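Local coordinates for protein SAR-endolysin (Enterobacteria phage P1, PDB 1XJU) that degrades host peptidoglycan as a muramidase once it is released from the inner membrane into the periplasm, contributing to programmed lysis of the host cell, at residues 53-56 with 57-61. Residues are numbered along the deposited sequence; the frame is centred on the assembly and turned at random.
Sequences WEKN and ILIAE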
ATOM      1  N   TRP A  53      -1.413  -1.488  15.231  1.00  9.01           N
ATOM      2  CA  TRP A  53      -0.959  -2.251  14.072  1.00  8.89           C
ATOM      3  C   TRP A  53      -2.141  -3.015  13.446  1.00  9.75           C
ATOM      4  O   TRP A  53      -2.395  -2.904  12.235  1.00  9.73           O
ATOM      5  CB  TRP A  53       0.132  -3.208  14.509  1.00  9.60           C
ATOM      6  CG  TRP A  53       0.838  -3.875  13.384  1.00  8.83           C
ATOM      7  CD1 TRP A  53       0.611  -5.084  12.793  1.00  9.63           C
ATOM      8  CD2 TRP A  53       1.931  -3.309  12.666  1.00  8.52           C
ATOM      9  NE1 TRP A  53       1.486  -5.306  11.759  1.00  9.41           N
ATOM     10  CE2 TRP A  53       2.337  -4.250  11.671  1.00  8.93           C
ATOM     11  CE3 TRP A  53       2.679  -2.116  12.800  1.00  9.07           C
ATOM     12  CZ2 TRP A  53       3.423  -4.019  10.829  1.00  9.05           C
ATOM     13  CZ3 TRP A  53       3.742  -1.908  11.987  1.00  9.15           C
ATOM     14  CH2 TRP A  53       4.103  -2.842  10.985  1.00  8.86           C
ATOM     15  N   GLU A  54      -2.855  -3.799  14.269  1.00 10.77           N
ATOM     16  CA  GLU A  54      -3.987  -4.581  13.751  1.00 12.66           C
ATOM     17  C   GLU A  54      -5.104  -3.721  13.241  1.00 12.98           C
ATOM     18  O   GLU A  54      -5.714  -4.049  12.210  1.00 14.37           O
ATOM     19  CB  GLU A  54      -4.503  -5.548  14.823  1.00 16.05           C
ATOM     20  CG  GLU A  54      -3.517  -6.640  15.056  1.00 18.83           C
ATOM     21  CD  GLU A  54      -3.343  -7.490  13.805  1.00 22.99           C
ATOM     22  OE1 GLU A  54      -4.325  -7.675  13.055  1.00 22.70           O
ATOM     23  OE2 GLU A  54      -2.232  -7.888  13.561  1.00 21.88           O
ATOM     24  N   LYS A  55      -5.380  -2.611  13.918  1.00 13.84           N
ATOM     25  CA  LYS A  55      -6.375  -1.668  13.453  1.00 14.97           C
ATOM     26  C   LYS A  55      -5.981  -1.164  12.080  1.00 11.75           C
ATOM     27  O   LYS A  55      -6.852  -1.014  11.187  1.00 13.17           O
ATOM     28  CB  LYS A  55      -6.487  -0.495  14.463  1.00 18.60           C
ATOM     29  CG  LYS A  55      -7.250   0.797  13.981  1.00 21.80           C
ATOM     30  CD  LYS A  55      -6.908   2.111  14.780  1.00 24.28           C
ATOM     31  CE  LYS A  55      -7.783   3.321  14.347  1.00 27.97           C
ATOM     32  NZ  LYS A  55      -9.070   3.435  15.092  1.00 27.94           N
ATOM     33  N   ASN A  56      -4.703  -0.914  11.885  1.00 11.21           N
ATOM     34  CA  ASN A  56      -4.270  -0.390  10.604  1.00  9.95           C
ATOM     35  C   ASN A  56      -4.359  -1.431   9.501  1.00  8.98           C
ATOM     36  O   ASN A  56      -4.668  -1.081   8.354  1.00  9.57           O
ATOM     37  CB  ASN A  56      -2.886   0.250  10.706  1.00 10.48           C
ATOM     38  CG  ASN A  56      -2.932   1.634  11.326  1.00 11.64           C
ATOM     39  OD1 ASN A  56      -3.833   2.421  11.046  1.00 14.11           O
ATOM     40  ND2 ASN A  56      -1.907   1.973  12.115  1.00 12.71           N
ATOM     41  N   ILE A  57      -4.145  -2.684   9.814  1.00  9.29           N
ATOM     42  CA  ILE A  57      -4.411  -3.763   8.837  1.00  9.38           C
ATOM     43  C   ILE A  57      -5.891  -3.782   8.473  1.00 10.74           C
ATOM     44  O   ILE A  57      -6.226  -3.861   7.282  1.00 10.68           O
ATOM     45  CB  ILE A  57      -3.928  -5.102   9.324  1.00 10.27           C
ATOM     46  CG1 ILE A  57      -2.402  -5.091   9.470  1.00 10.63           C
ATOM     47  CG2 ILE A  57      -4.333  -6.225   8.336  1.00 11.00           C
ATOM     48  CD1 ILE A  57      -1.809  -6.341  10.066  1.00 11.26           C
ATOM     49  N   LEU A  58      -6.787  -3.626   9.453  1.00 11.21           N
ATOM     50  CA  LEU A  58      -8.211  -3.565   9.183  1.00 11.41           C
ATOM     51  C   LEU A  58      -8.581  -2.432   8.315  1.00 10.48           C
ATOM     52  O   LEU A  58      -9.407  -2.624   7.396  1.00 10.35           O
ATOM     53  CB  LEU A  58      -9.015  -3.497  10.515  1.00 13.39           C
ATOM     54  CG  LEU A  58     -10.549  -3.609  10.401  1.00 15.36           C
ATOM     55  CD1 LEU A  58     -10.921  -4.936   9.777  1.00 20.65           C
ATOM     56  CD2 LEU A  58     -11.196  -3.501  11.760  1.00 16.51           C
ATOM     57  N   ILE A  59      -8.028  -1.265   8.544  1.00 11.24           N
ATOM     58  CA  ILE A  59      -8.278  -0.119   7.760  1.00 10.17           C
ATOM     59  C   ILE A  59      -7.801  -0.310   6.326  1.00  9.16           C
ATOM     60  O   ILE A  59      -8.485   0.083   5.369  1.00  9.33           O
ATOM     61  CB  ILE A  59      -7.640   1.166   8.387  1.00 11.64           C
ATOM     62  CG1 ILE A  59      -8.376   1.566   9.655  1.00 12.48           C
ATOM     63  CG2 ILE A  59      -7.707   2.314   7.444  1.00 12.67           C
ATOM     64  CD1 ILE A  59      -7.637   2.574  10.483  1.00 13.20           C
ATOM     65  N   ALA A  60      -6.670  -0.958   6.150  1.00  8.44           N
ATOM     66  CA  ALA A  60      -6.173  -1.298   4.825  1.00  8.07           C
ATOM     67  C   ALA A  60      -7.105  -2.235   4.097  1.00  7.99           C
ATOM     68  O   ALA A  60      -7.415  -2.030   2.915  1.00  8.69           O
ATOM     69  CB  ALA A  60      -4.763  -1.857   4.945  1.00  8.39           C
ATOM     70  N   GLU A  61      -7.575  -3.276   4.753  1.00  8.50           N
ATOM     71  CA  GLU A  61      -8.524  -4.207   4.157  1.00  9.05           C
ATOM     72  C   GLU A  61      -9.775  -3.475   3.776  1.00  8.96           C
ATOM     73  O   GLU A  61     -10.340  -3.733   2.699  1.00  9.30           O
ATOM     74  CB  GLU A  61      -8.835  -5.371   5.126  1.00  9.18           C
ATOM     75  CG  GLU A  61      -7.682  -6.288   5.320  1.00 10.02           C
ATOM     76  CD  GLU A  61      -7.993  -7.672   5.858  1.00 12.14           C
ATOM     77  OE1 GLU A  61      -7.026  -8.376   6.191  1.00 14.16           O
ATOM     78  OE2 GLU A  61      -9.165  -8.102   5.847  1.00 13.44           O
TER
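Trp53 to Asn56 and Ile57 to Glu61 form consecutive turns of helix 46-67, tied by four i to i+4 backbone hydrogen bonds: Ile57 N to Trp53 O (3.0 Å), Leu58 N to Glu54 O, Ile59 N to Lys55 O (2.9 Å) and Ala60 N to Asn56 O. The first donor lies in the plane of the Trp53 carbonyl, whereas Ala60 N is tilted 29° from that of Asn56.

On the buried side, Ile57 CD1 sits obliquely by the pyrrole part of the Trp53 indole, 3.8 Å from NE1 and 3.9 Å from CD1. With CG1 beside the backbone N (chi1 -64°) and the chain then extended, this methyl reaches back one turn, CG1 passing 3.5 Å from Trp53 O. At the exposed margin of this patch, Glu54 lies alongside the Ile57 side chain, pointing the same way; a bend at chi2 (-64°) folds the carboxylate back until OE2 is 3.8 Å from Ile57 CD1, a plain van der Waals contact.

Ile59 does likewise on a more exposed side of the helix. Its CD1 meets CG and CE of Lys55, each at 3.9 Å, where the aliphatic lysine chain passes at a slant, and also touches Asn56 OD1, the amide lying beside the isoleucine. One methyl thus spans two residues of the preceding turn.

Phe86 of helix 75-88 packs edge-to-face with the Trp53 ring and also touches Asn56 and Ile57, while Ile10 of helix 4-10 touches Trp53 and Ile57. Glu61 hydrogen-bonds to Arg1 N and Thr2 OG1, fastening the N-terminus to this helix. The i to i+3 and i to i+4 side-chain contacts between Trp53 and Ile59 are those of a partly buried alpha-helix of the phage lysozyme fold, whose tryptophan packs on helix 13-18, about 6 Å from the side chain of the active-site residue Cys23 in this secreted, inactive form of the enzyme.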